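PDB 2X3E: beta-ketoacyl-[acyl-carrier-protein] synthase III from Pseudomonas aeruginosa, which probably catalyses the condensation that starts fatty acid synthesis, joining the acetyl group of acetyl-CoA to malonyl-ACP to give 3-oxobutanoyl-ACP, with loss of carbon dioxide and CoA. Local coordinates for residues Gln225-Val230 and Ala261-Leu266; Leu288-Gly293 and Gly297-Gly302; Arg93-Leu98 and Ala103-Leu108. The protein carries 1 engineered substitution. All blocks are in the same frame, centred on the assembly; numbering follows the deposited sequence.

Contact 1: Gln225-Val230 and Ala261-Leu266; sequences QMSDSV and ADQLDL
Val230 and Leu264 supply the apolar part of this helix-to-helix contact. Their side chains cross at about a right angle, and one valine methyl meets the forked end of the leucine: Val230 CG1 is closest to Leu264 CD1, at 3.8 Å, with CD2 only slightly farther off. The valine puts CG1 anti to its own backbone N (chi1 174°), which swings that methyl out toward the leucine. Leu264 also reaches the main chain of the facing helix, where its CD2 lies 3.6 Å from Ser227 O. This is a van der Waals contact. A branched leucine suits the position because both methyls can face the valine while CD2 also touches a peptide group.

The second kind of contact is between small and flexible groups. The CB atoms of Ser227 and Gln263 are 3.7 Å apart, and their two CA atoms, at 6.3 Å, mark the closest backbone approach; a compact serine fits such a narrow gap. Ser227 is modelled in two conformations, and in one of them OG rests against the CB–CG stem of Gln263 while its hydrogen bond goes to Val223 O in its own helix. Gln263 bends at chi2, and here its aliphatic stem does the touching.

Just beyond, Asp265 takes positive phi in a Schellman motif, in which Leu266 N bonds back to Ala261 O at 2.9 Å. Helix 254-264 thus packs on helix 215-237 as part of the outer covering of the C-terminal sheet: Val230 and Leu264 both rest on Leu247 of strand 246-249, while Val230 also touches Thr308 of strand 304-311.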
ATOM      1  N   GLN A 225     -16.213   9.027  14.616  1.00 20.96           N
ATOM      2  CA  GLN A 225     -15.786   8.045  13.616  1.00 20.10           C
ATOM      3  C   GLN A 225     -15.297   6.757  14.275  1.00 18.45           C
ATOM      4  O   GLN A 225     -15.703   5.656  13.886  1.00 18.07           O
ATOM      5  CB  GLN A 225     -14.678   8.625  12.732  1.00 20.81           C
ATOM      6  CG  GLN A 225     -15.145   9.699  11.767  1.00 22.84           C
ATOM      7  CD  GLN A 225     -15.589   9.148  10.426  1.00 23.42           C
ATOM      8  OE1 GLN A 225     -15.823   7.955  10.286  1.00 25.61           O
ATOM      9  NE2 GLN A 225     -15.715  10.020   9.442  1.00 24.49           N
ATOM     10  N   MET A 226     -14.439   6.892  15.283  1.00 17.54           N
ATOM     11  CA  MET A 226     -13.912   5.717  15.959  0.50 16.19           C
ATOM     12  C   MET A 226     -14.977   5.066  16.847  1.00 16.17           C
ATOM     13  O   MET A 226     -15.112   3.843  16.834  1.00 15.96           O
ATOM     14  CB  MET A 226     -12.624   6.043  16.728  0.50 15.66           C
ATOM     15  CG  MET A 226     -11.381   5.960  15.838  0.50 14.36           C
ATOM     16  SD  MET A 226      -9.835   6.127  16.736  0.50  9.97           S
ATOM     17  CE  MET A 226     -10.484   6.051  18.397  0.50 13.52           C
ATOM     18  N   SER A 227     -15.750   5.864  17.586  1.00 16.43           N
ATOM     19  CA  SER A 227     -16.819   5.337  18.447  0.50 16.58           C
ATOM     20  C   SER A 227     -17.846   4.530  17.650  1.00 16.41           C
ATOM     21  O   SER A 227     -18.231   3.417  18.030  1.00 15.72           O
ATOM     22  CB  SER A 227     -17.541   6.479  19.164  0.50 17.67           C
ATOM     23  OG  SER A 227     -16.640   7.242  19.942  0.50 19.27           O
ATOM     24  N   ASP A 228     -18.302   5.104  16.538  1.00 16.69           N
ATOM     25  CA  ASP A 228     -19.298   4.426  15.695  1.00 17.06           C
ATOM     26  C   ASP A 228     -18.720   3.157  15.060  1.00 16.18           C
ATOM     27  O   ASP A 228     -19.411   2.141  14.957  1.00 16.01           O
ATOM     28  CB  ASP A 228     -19.820   5.365  14.597  1.00 17.91           C
ATOM     29  CG  ASP A 228     -20.618   6.550  15.145  1.00 19.74           C
ATOM     30  OD1 ASP A 228     -21.229   6.437  16.232  1.00 19.40           O
ATOM     31  OD2 ASP A 228     -20.652   7.606  14.469  1.00 19.65           O
ATOM     32  N   SER A 229     -17.453   3.214  14.643  1.00 15.58           N
ATOM     33  CA  SER A 229     -16.786   2.054  14.035  1.00 15.30           C
ATOM     34  C   SER A 229     -16.665   0.909  15.042  1.00 15.08           C
ATOM     35  O   SER A 229     -16.939  -0.255  14.712  1.00 15.35           O
ATOM     36  CB  SER A 229     -15.408   2.439  13.479  1.00 15.23           C
ATOM     37  OG  SER A 229     -14.774   1.316  12.880  1.00 15.24           O
ATOM     38  N   VAL A 230     -16.284   1.246  16.275  1.00 15.02           N
ATOM     39  CA  VAL A 230     -16.238   0.263  17.357  1.00 14.88           C
ATOM     40  C   VAL A 230     -17.621  -0.359  17.534  1.00 15.41           C
ATOM     41  O   VAL A 230     -17.752  -1.577  17.573  1.00 15.27           O
ATOM     42  CB  VAL A 230     -15.756   0.880  18.697  1.00 14.79           C
ATOM     43  CG1 VAL A 230     -15.863  -0.145  19.832  1.00 14.93           C
ATOM     44  CG2 VAL A 230     -14.324   1.381  18.569  1.00 14.85           C
ATOM     45  N   ALA A 261     -14.384   6.587  24.681  1.00 17.20           N
ATOM     46  CA  ALA A 261     -14.970   5.809  25.778  1.00 17.59           C
ATOM     47  C   ALA A 261     -16.327   6.372  26.220  1.00 18.20           C
ATOM     48  O   ALA A 261     -17.300   5.623  26.391  1.00 19.15           O
ATOM     49  CB  ALA A 261     -14.007   5.751  26.973  1.00 17.22           C
ATOM     50  N   ASP A 262     -16.378   7.688  26.403  1.00 18.51           N
ATOM     51  CA  ASP A 262     -17.609   8.391  26.775  1.00 19.20           C
ATOM     52  C   ASP A 262     -18.760   8.026  25.835  1.00 19.28           C
ATOM     53  O   ASP A 262     -19.848   7.679  26.294  1.00 19.69           O
ATOM     54  CB  ASP A 262     -17.376   9.908  26.776  1.00 19.45           C
ATOM     55  CG  ASP A 262     -18.636  10.705  27.079  1.00 20.83           C
ATOM     56  OD1 ASP A 262     -19.367  10.352  28.027  1.00 20.09           O
ATOM     57  OD2 ASP A 262     -18.893  11.693  26.361  1.00 21.66           O
ATOM     58  N   GLN A 263     -18.526   8.104  24.531  1.00 18.89           N
ATOM     59  CA  GLN A 263     -19.581   7.790  23.551  1.00 19.23           C
ATOM     60  C   GLN A 263     -20.100   6.362  23.682  1.00 19.20           C
ATOM     61  O   GLN A 263     -21.290   6.110  23.464  1.00 19.17           O
ATOM     62  CB  GLN A 263     -19.097   8.012  22.113  1.00 19.20           C
ATOM     63  CG  GLN A 263     -18.904   9.466  21.732  1.00 20.43           C
ATOM     64  CD  GLN A 263     -20.190  10.270  21.746  1.00 23.18           C
ATOM     65  OE1 GLN A 263     -21.233   9.809  21.278  1.00 25.91           O
ATOM     66  NE2 GLN A 263     -20.120  11.488  22.274  1.00 25.71           N
ATOM     67  N   LEU A 264     -19.202   5.440  24.033  1.00 18.46           N
ATOM     68  CA  LEU A 264     -19.542   4.024  24.180  1.00 18.89           C
ATOM     69  C   LEU A 264     -20.019   3.665  25.583  1.00 19.24           C
ATOM     70  O   LEU A 264     -20.353   2.512  25.827  1.00 20.14           O
ATOM     71  CB  LEU A 264     -18.318   3.152  23.847  1.00 18.03           C
ATOM     72  CG  LEU A 264     -17.749   3.196  22.426  1.00 18.31           C
ATOM     73  CD1 LEU A 264     -16.326   2.666  22.393  1.00 17.63           C
ATOM     74  CD2 LEU A 264     -18.631   2.404  21.473  1.00 19.62           C
ATOM     75  N   ASP A 265     -20.060   4.640  26.496  1.00 19.74           N
ATOM     76  CA  ASP A 265     -20.351   4.374  27.910  0.50 20.29           C
ATOM     77  C   ASP A 265     -19.419   3.278  28.439  1.00 19.85           C
ATOM     78  O   ASP A 265     -19.840   2.394  29.197  1.00 19.93           O
ATOM     79  CB  ASP A 265     -21.826   3.982  28.124  0.50 21.31           C
ATOM     80  CG  ASP A 265     -22.766   5.170  28.069  0.50 22.47           C
ATOM     81  OD1 ASP A 265     -22.426   6.228  28.638  0.50 24.01           O
ATOM     82  OD2 ASP A 265     -23.859   5.036  27.477  0.50 23.11           O
ATOM     83  N   LEU A 266     -18.151   3.348  28.027  1.00 19.08           N
ATOM     84  CA  LEU A 266     -17.107   2.408  28.423  1.00 18.67           C
ATOM     85  C   LEU A 266     -16.200   3.096  29.441  1.00 18.69           C
ATOM     86  O   LEU A 266     -15.866   4.264  29.269  1.00 18.72           O
ATOM     87  CB  LEU A 266     -16.275   2.019  27.202  1.00 17.76           C
ATOM     88  CG  LEU A 266     -15.231   0.922  27.390  1.00 18.09           C
ATOM     89  CD1 LEU A 266     -15.904  -0.450  27.396  1.00 18.02           C
ATOM     90  CD2 LEU A 266     -14.174   0.991  26.296  1.00 16.50           C
TER

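Contact 2: Leu288-Gly293 and Gly297-Gly302; sequences LALAHG and GILRDG
Gly293 O accepts a hydrogen bond from Ile298 N at 2.8 Å, the one such bond joining these segments. The N-H...O angle is 148° and the donor stands 18° from the carbonyl plane, a moderately bent bond. Gly297 N also lies near this oxygen, but its angle is too poor for a bond.

The rest is apolar. Leu299 folds back on the last turns of the helix, its CG 3.8 Å from Gly293 C. With no side chain on Gly293, the leucine can lie directly against bare main chain. One branch goes further: Leu299 CD1 comes within 3.6 Å of Leu290 O and meets Leu290 CD2 at 4.2 Å. The CA–CB bond of Leu290 points away from the loop, yet the end of its side chain comes nearer, through CD2. Ile298, nearer the surface, adds its beta-branched carbon, with CB 3.6 Å from Gly293 O, beside the hydrogen-bonded carbonyl.

Leu290 and Leu299 share Met305 of strand 304-311 as a neighbour, so the loop and the helix pack on the same residue of the strand that follows. Gly297, at a phi of 67° that glycine accepts readily, gives the chain its reversal. Positive phi with two bonds back into the last turn, of which Ile298 N to Gly293 O is one, defines the Schellman motif that closes helix 285-295.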
ATOM      1  N   LEU A 288       2.197   0.405  19.177  1.00 13.78           N
ATOM      2  CA  LEU A 288       2.975   0.982  20.282  1.00 14.03           C
ATOM      3  C   LEU A 288       2.149   0.989  21.571  1.00 14.09           C
ATOM      4  O   LEU A 288       2.677   0.693  22.649  1.00 14.35           O
ATOM      5  CB  LEU A 288       3.482   2.381  19.952  1.00 14.14           C
ATOM      6  CG  LEU A 288       4.674   2.430  18.996  1.00 14.74           C
ATOM      7  CD1 LEU A 288       4.876   3.848  18.504  1.00 14.45           C
ATOM      8  CD2 LEU A 288       5.934   1.905  19.670  1.00 13.86           C
ATOM      9  N   ALA A 289       0.855   1.295  21.462  1.00 14.00           N
ATOM     10  CA  ALA A 289      -0.043   1.242  22.622  1.00 14.09           C
ATOM     11  C   ALA A 289      -0.170  -0.189  23.156  1.00 14.59           C
ATOM     12  O   ALA A 289      -0.140  -0.403  24.367  1.00 14.47           O
ATOM     13  CB  ALA A 289      -1.432   1.830  22.280  1.00 13.95           C
ATOM     14  N   LEU A 290      -0.300  -1.159  22.252  1.00 14.48           N
ATOM     15  CA  LEU A 290      -0.275  -2.571  22.633  1.00 15.07           C
ATOM     16  C   LEU A 290       1.004  -2.944  23.403  1.00 15.45           C
ATOM     17  O   LEU A 290       0.933  -3.623  24.431  1.00 15.69           O
ATOM     18  CB  LEU A 290      -0.441  -3.480  21.401  1.00 14.92           C
ATOM     19  CG  LEU A 290      -1.848  -3.569  20.791  1.00 14.58           C
ATOM     20  CD1 LEU A 290      -1.837  -4.373  19.490  1.00 14.85           C
ATOM     21  CD2 LEU A 290      -2.846  -4.181  21.789  1.00 14.47           C
ATOM     22  N   ALA A 291       2.165  -2.507  22.910  1.00 15.77           N
ATOM     23  CA  ALA A 291       3.438  -2.797  23.576  1.00 16.46           C
ATOM     24  C   ALA A 291       3.465  -2.202  24.988  1.00 17.36           C
ATOM     25  O   ALA A 291       3.950  -2.831  25.927  1.00 17.47           O
ATOM     26  CB  ALA A 291       4.619  -2.279  22.745  1.00 16.53           C
ATOM     27  N   HIS A 292       2.923  -0.996  25.130  1.00 17.68           N
ATOM     28  CA  HIS A 292       2.787  -0.349  26.430  1.00 18.58           C
ATOM     29  C   HIS A 292       1.914  -1.176  27.373  1.00 18.87           C
ATOM     30  O   HIS A 292       2.286  -1.423  28.519  1.00 19.65           O
ATOM     31  CB  HIS A 292       2.202   1.056  26.255  1.00 18.78           C
ATOM     32  CG  HIS A 292       1.779   1.700  27.535  1.00 20.37           C
ATOM     33  ND1 HIS A 292       2.672   2.292  28.402  1.00 22.85           N
ATOM     34  CD2 HIS A 292       0.555   1.856  28.091  1.00 22.19           C
ATOM     35  CE1 HIS A 292       2.015   2.780  29.440  1.00 24.19           C
ATOM     36  NE2 HIS A 292       0.730   2.526  29.277  1.00 23.33           N
ATOM     37  N   GLY A 293       0.757  -1.605  26.884  1.00 18.69           N
ATOM     38  CA  GLY A 293      -0.142  -2.448  27.674  1.00 19.09           C
ATOM     39  C   GLY A 293       0.497  -3.750  28.120  1.00 19.69           C
ATOM     40  O   GLY A 293       0.319  -4.182  29.258  1.00 19.97           O
ATOM     41  N   GLY A 297       1.521  -5.061  31.952  1.00 26.52           N
ATOM     42  CA  GLY A 297       0.683  -6.192  32.354  1.00 27.09           C
ATOM     43  C   GLY A 297      -0.808  -5.888  32.327  1.00 26.91           C
ATOM     44  O   GLY A 297      -1.601  -6.549  33.008  1.00 27.50           O
ATOM     45  N   ILE A 298      -1.196  -4.893  31.537  1.00 26.04           N
ATOM     46  CA  ILE A 298      -2.591  -4.464  31.449  1.00 25.93           C
ATOM     47  C   ILE A 298      -3.429  -5.467  30.649  1.00 25.25           C
ATOM     48  O   ILE A 298      -4.602  -5.685  30.952  1.00 25.26           O
ATOM     49  CB  ILE A 298      -2.691  -3.063  30.788  1.00 25.49           C
ATOM     50  CG1 ILE A 298      -2.335  -1.973  31.799  1.00 26.32           C
ATOM     51  CG2 ILE A 298      -4.085  -2.816  30.199  1.00 25.76           C
ATOM     52  CD1 ILE A 298      -2.133  -0.612  31.174  1.00 26.02           C
ATOM     53  N   LEU A 299      -2.813  -6.091  29.648  1.00 24.42           N
ATOM     54  CA  LEU A 299      -3.543  -6.916  28.692  1.00 23.84           C
ATOM     55  C   LEU A 299      -3.814  -8.309  29.241  1.00 24.91           C
ATOM     56  O   LEU A 299      -2.894  -9.014  29.648  1.00 25.35           O
ATOM     57  CB  LEU A 299      -2.769  -7.022  27.381  1.00 23.08           C
ATOM     58  CG  LEU A 299      -2.403  -5.696  26.716  1.00 21.49           C
ATOM     59  CD1 LEU A 299      -1.661  -5.939  25.417  1.00 20.23           C
ATOM     60  CD2 LEU A 299      -3.651  -4.848  26.487  1.00 20.96           C
ATOM     61  N   ARG A 300      -5.087  -8.697  29.229  1.00 25.52           N
ATOM     62  CA  ARG A 300      -5.538  -9.970  29.779  1.00 26.91           C
ATOM     63  C   ARG A 300      -5.479 -11.071  28.737  1.00 26.66           C
ATOM     64  O   ARG A 300      -5.931 -10.875  27.613  1.00 25.77           O
ATOM     65  CB  ARG A 300      -6.996  -9.870  30.223  1.00 27.50           C
ATOM     66  CG  ARG A 300      -7.260  -9.052  31.459  1.00 30.51           C
ATOM     67  CD  ARG A 300      -8.770  -8.930  31.681  1.00 34.02           C
ATOM     68  NE  ARG A 300      -9.456 -10.225  31.595  1.00 36.88           N
ATOM     69  CZ  ARG A 300      -9.846 -10.967  32.634  1.00 40.05           C
ATOM     70  NH1 ARG A 300      -9.639 -10.570  33.891  1.00 41.28           N
ATOM     71  NH2 ARG A 300     -10.457 -12.127  32.412  1.00 41.67           N
ATOM     72  N   ASP A 301      -4.970 -12.237  29.127  1.00 27.32           N
ATOM     73  CA  ASP A 301      -5.048 -13.433  28.290  1.00 27.75           C
ATOM     74  C   ASP A 301      -6.513 -13.694  27.936  1.00 27.34           C
ATOM     75  O   ASP A 301      -7.340 -13.886  28.827  1.00 27.70           O
ATOM     76  CB  ASP A 301      -4.501 -14.664  29.035  1.00 29.38           C
ATOM     77  CG  ASP A 301      -3.055 -14.506  29.489  1.00 30.39           C
ATOM     78  OD1 ASP A 301      -2.292 -13.750  28.858  1.00 31.68           O
ATOM     79  OD2 ASP A 301      -2.678 -15.164  30.485  1.00 34.52           O
ATOM     80  N   GLY A 302      -6.840 -13.684  26.646  1.00 22.05           N
ATOM     81  CA  GLY A 302      -8.206 -13.962  26.192  1.00 21.48           C
ATOM     82  C   GLY A 302      -9.198 -12.819  26.372  1.00 20.89           C
ATOM     83  O   GLY A 302     -10.396 -12.991  26.136  1.00 21.11           O
TER

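Contact 3: Arg93-Leu98 and Ala103-Leu108; sequences RVAARL and ALAFDL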
ATOM      1  N   ARG A  93      13.009  -3.782   1.339  1.00 15.12           N
ATOM      2  CA  ARG A  93      14.295  -3.552   2.005  0.50 15.78           C
ATOM      3  C   ARG A  93      14.259  -4.060   3.445  1.00 15.42           C
ATOM      4  O   ARG A  93      15.199  -4.710   3.900  1.00 15.60           O
ATOM      5  CB  ARG A  93      14.698  -2.071   1.979  0.50 16.22           C
ATOM      6  CG  ARG A  93      16.114  -1.816   2.526  0.50 17.84           C
ATOM      7  CD  ARG A  93      16.514  -0.346   2.485  0.50 19.65           C
ATOM      8  NE  ARG A  93      17.883  -0.161   2.966  0.50 22.58           N
ATOM      9  CZ  ARG A  93      18.544   0.994   2.945  0.50 23.67           C
ATOM     10  NH1 ARG A  93      17.968   2.087   2.469  0.50 24.35           N
ATOM     11  NH2 ARG A  93      19.787   1.055   3.401  0.50 25.18           N
ATOM     12  N   VAL A  94      13.177  -3.770   4.155  1.00 14.87           N
ATOM     13  CA  VAL A  94      13.029  -4.224   5.529  1.00 14.62           C
ATOM     14  C   VAL A  94      13.027  -5.761   5.596  1.00 14.60           C
ATOM     15  O   VAL A  94      13.746  -6.347   6.405  1.00 14.71           O
ATOM     16  CB  VAL A  94      11.753  -3.646   6.176  1.00 14.04           C
ATOM     17  CG1 VAL A  94      11.515  -4.268   7.545  1.00 13.83           C
ATOM     18  CG2 VAL A  94      11.872  -2.116   6.280  1.00 14.09           C
ATOM     19  N   ALA A  95      12.247  -6.404   4.729  1.00 14.21           N
ATOM     20  CA  ALA A  95      12.206  -7.868   4.672  1.00 14.19           C
ATOM     21  C   ALA A  95      13.620  -8.428   4.467  1.00 14.55           C
ATOM     22  O   ALA A  95      14.052  -9.321   5.200  1.00 15.00           O
ATOM     23  CB  ALA A  95      11.260  -8.344   3.566  1.00 13.65           C
ATOM     24  N   ALA A  96      14.350  -7.873   3.502  1.00 14.94           N
ATOM     25  CA  ALA A  96      15.716  -8.317   3.218  1.00 15.34           C
ATOM     26  C   ALA A  96      16.625  -8.173   4.439  1.00 15.77           C
ATOM     27  O   ALA A  96      17.394  -9.082   4.759  1.00 15.16           O
ATOM     28  CB  ALA A  96      16.306  -7.541   2.041  1.00 15.48           C
ATOM     29  N   ARG A  97      16.522  -7.031   5.120  1.00 15.90           N
ATOM     30  CA  ARG A  97      17.347  -6.759   6.300  1.00 17.08           C
ATOM     31  C   ARG A  97      16.963  -7.602   7.526  1.00 16.89           C
ATOM     32  O   ARG A  97      17.735  -7.686   8.477  1.00 17.95           O
ATOM     33  CB  ARG A  97      17.331  -5.262   6.639  1.00 17.08           C
ATOM     34  CG  ARG A  97      18.124  -4.428   5.643  1.00 19.21           C
ATOM     35  CD  ARG A  97      18.386  -3.013   6.141  1.00 23.09           C
ATOM     36  NE  ARG A  97      19.231  -2.995   7.340  1.00 25.09           N
ATOM     37  CZ  ARG A  97      19.888  -1.930   7.798  1.00 28.11           C
ATOM     38  NH1 ARG A  97      19.842  -0.764   7.152  1.00 28.84           N
ATOM     39  NH2 ARG A  97      20.615  -2.035   8.908  1.00 29.10           N
ATOM     40  N   LEU A  98      15.781  -8.218   7.496  1.00 16.21           N
ATOM     41  CA  LEU A  98      15.368  -9.204   8.506  1.00 16.07           C
ATOM     42  C   LEU A  98      15.829 -10.620   8.176  1.00 16.63           C
ATOM     43  O   LEU A  98      15.507 -11.560   8.908  1.00 17.31           O
ATOM     44  CB  LEU A  98      13.849  -9.220   8.631  1.00 15.75           C
ATOM     45  CG  LEU A  98      13.212  -7.994   9.273  1.00 15.65           C
ATOM     46  CD1 LEU A  98      11.724  -8.028   9.037  1.00 16.46           C
ATOM     47  CD2 LEU A  98      13.539  -7.953  10.766  1.00 15.27           C
ATOM     48  N   ALA A 103      10.464 -12.906   0.489  1.00 15.44           N
ATOM     49  CA  ALA A 103       9.130 -12.700   1.039  1.00 15.13           C
ATOM     50  C   ALA A 103       8.305 -11.751   0.177  1.00 15.15           C
ATOM     51  O   ALA A 103       8.841 -10.813  -0.442  1.00 14.74           O
ATOM     52  CB  ALA A 103       9.221 -12.157   2.467  1.00 14.80           C
ATOM     53  N   LEU A 104       7.004 -12.029   0.132  1.00 15.03           N
ATOM     54  CA  LEU A 104       5.999 -11.096  -0.366  1.00 15.34           C
ATOM     55  C   LEU A 104       6.163  -9.812   0.452  1.00 14.57           C
ATOM     56  O   LEU A 104       6.150  -9.872   1.671  1.00 14.38           O
ATOM     57  CB  LEU A 104       4.626 -11.741  -0.138  1.00 15.69           C
ATOM     58  CG  LEU A 104       3.266 -11.111  -0.393  1.00 16.65           C
ATOM     59  CD1 LEU A 104       2.214 -12.215  -0.202  1.00 16.13           C
ATOM     60  CD2 LEU A 104       2.993  -9.935   0.512  1.00 15.55           C
ATOM     61  N   ALA A 105       6.345  -8.662  -0.195  1.00 14.13           N
ATOM     62  CA  ALA A 105       6.576  -7.424   0.559  1.00 13.83           C
ATOM     63  C   ALA A 105       6.021  -6.200  -0.152  1.00 13.61           C
ATOM     64  O   ALA A 105       6.289  -6.001  -1.333  1.00 14.37           O
ATOM     65  CB  ALA A 105       8.075  -7.243   0.822  1.00 13.81           C
ATOM     66  N   PHE A 106       5.244  -5.398   0.572  1.00 13.53           N
ATOM     67  CA  PHE A 106       4.708  -4.144   0.038  1.00 13.35           C
ATOM     68  C   PHE A 106       4.318  -3.169   1.145  1.00 12.97           C
ATOM     69  O   PHE A 106       4.175  -3.571   2.298  1.00 12.60           O
ATOM     70  CB  PHE A 106       3.507  -4.419  -0.895  1.00 13.47           C
ATOM     71  CG  PHE A 106       2.282  -4.999  -0.202  1.00 13.55           C
ATOM     72  CD1 PHE A 106       1.300  -4.163   0.330  1.00 13.79           C
ATOM     73  CD2 PHE A 106       2.088  -6.378  -0.129  1.00 13.82           C
ATOM     74  CE1 PHE A 106       0.162  -4.687   0.944  1.00 13.77           C
ATOM     75  CE2 PHE A 106       0.957  -6.915   0.472  1.00 14.03           C
ATOM     76  CZ  PHE A 106      -0.011  -6.069   1.019  1.00 13.84           C
ATOM     77  N   ASP A 107       4.164  -1.892   0.782  1.00 12.88           N
ATOM     78  CA  ASP A 107       3.698  -0.846   1.706  1.00 12.79           C
ATOM     79  C   ASP A 107       2.215  -0.554   1.459  1.00 12.92           C
ATOM     80  O   ASP A 107       1.758  -0.572   0.309  1.00 12.88           O
ATOM     81  CB  ASP A 107       4.487   0.463   1.530  1.00 13.09           C
ATOM     82  CG  ASP A 107       5.965   0.344   1.897  1.00 14.65           C
ATOM     83  OD1 ASP A 107       6.440  -0.752   2.273  1.00 15.66           O
ATOM     84  OD2 ASP A 107       6.679   1.378   1.789  1.00 14.74           O
ATOM     85  N   LEU A 108       1.480  -0.271   2.540  1.00 12.75           N
ATOM     86  CA  LEU A 108       0.055   0.054   2.485  1.00 12.86           C
ATOM     87  C   LEU A 108      -0.134   1.466   3.016  1.00 13.21           C
ATOM     88  O   LEU A 108       0.411   1.808   4.063  1.00 13.74           O
ATOM     89  CB  LEU A 108      -0.750  -0.951   3.319  1.00 12.76           C
ATOM     90  CG  LEU A 108      -2.280  -0.829   3.294  1.00 13.06           C
ATOM     91  CD1 LEU A 108      -2.925  -2.205   3.488  1.00 12.96           C
ATOM     92  CD2 LEU A 108      -2.805   0.169   4.341  1.00 12.81           C
TER
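Ala95 sets its methyl against those of Ala103 and Ala105, the three forming a nearly even triangle that makes up the whole contact. Ala95 CB is 4.3 Å from Ala105 CB and 4.5 Å from Ala103 CB, loose van der Waals distances. The third side, from Ala103 CB to Ala105 CB, is 5.3 Å, a spacing set by the alternation of an extended chain: residues two apart face the helix, while Leu104 between them turns its side chain away. Alanine suits all three places, because with one carbon on each residue the helix backbone comes near the chain just where it enters the strand, Ala95 CA lying 6.8 Å from Ala103 CA. The methyl of Ala95 further touches Val76 on the adjoining strand 75-79.

Polar groups work around this apolar patch. The buried carboxylate of Asp107 takes the N-H groups of Ala91 and Thr90 at the start of helix 91-97, one on each oxygen; a short acidic side chain is well matched to those N-H groups. The helix's positive end would probably favour its negative charge.

Along one edge of the strand, Leu104, Phe106 and Leu108 bond by their backbones to strand 75-79 and the residues at its ends. The opposite edge faces the second subunit: Ala103 O and Ala105 N bond to Ser184 OG and Tyr117 OH of that chain, and Asp107 continues the sheet in antiparallel pairing with it. Non-directional methyl packing therefore allows a close approach of helix and strand in this beta-alpha-beta crossover, whereas directional bonds hold the helix start and, together with side-chain packing, the subunit interface.

Along the chain contact 3 closes first, then contact 1, then contact 2, with none nested in another. Contact 3 lies on the N-terminal sheet, at the edge strand 104-109 that meets the second subunit, and so belongs to the dimer. Contacts 1 and 2 pack helices on both faces of the C-terminal sheet: those of contact 1 cover its outside, whereas helix 285-295 of contact 2 is sandwiched between the two sheets, also touching strand 5-14. This is the layered architecture of the thiolase superfamily. Centres of contacts 1 and 2 are 20 Å apart, and those of 1 and 3 are 34 Å apart, across the middle of the chain.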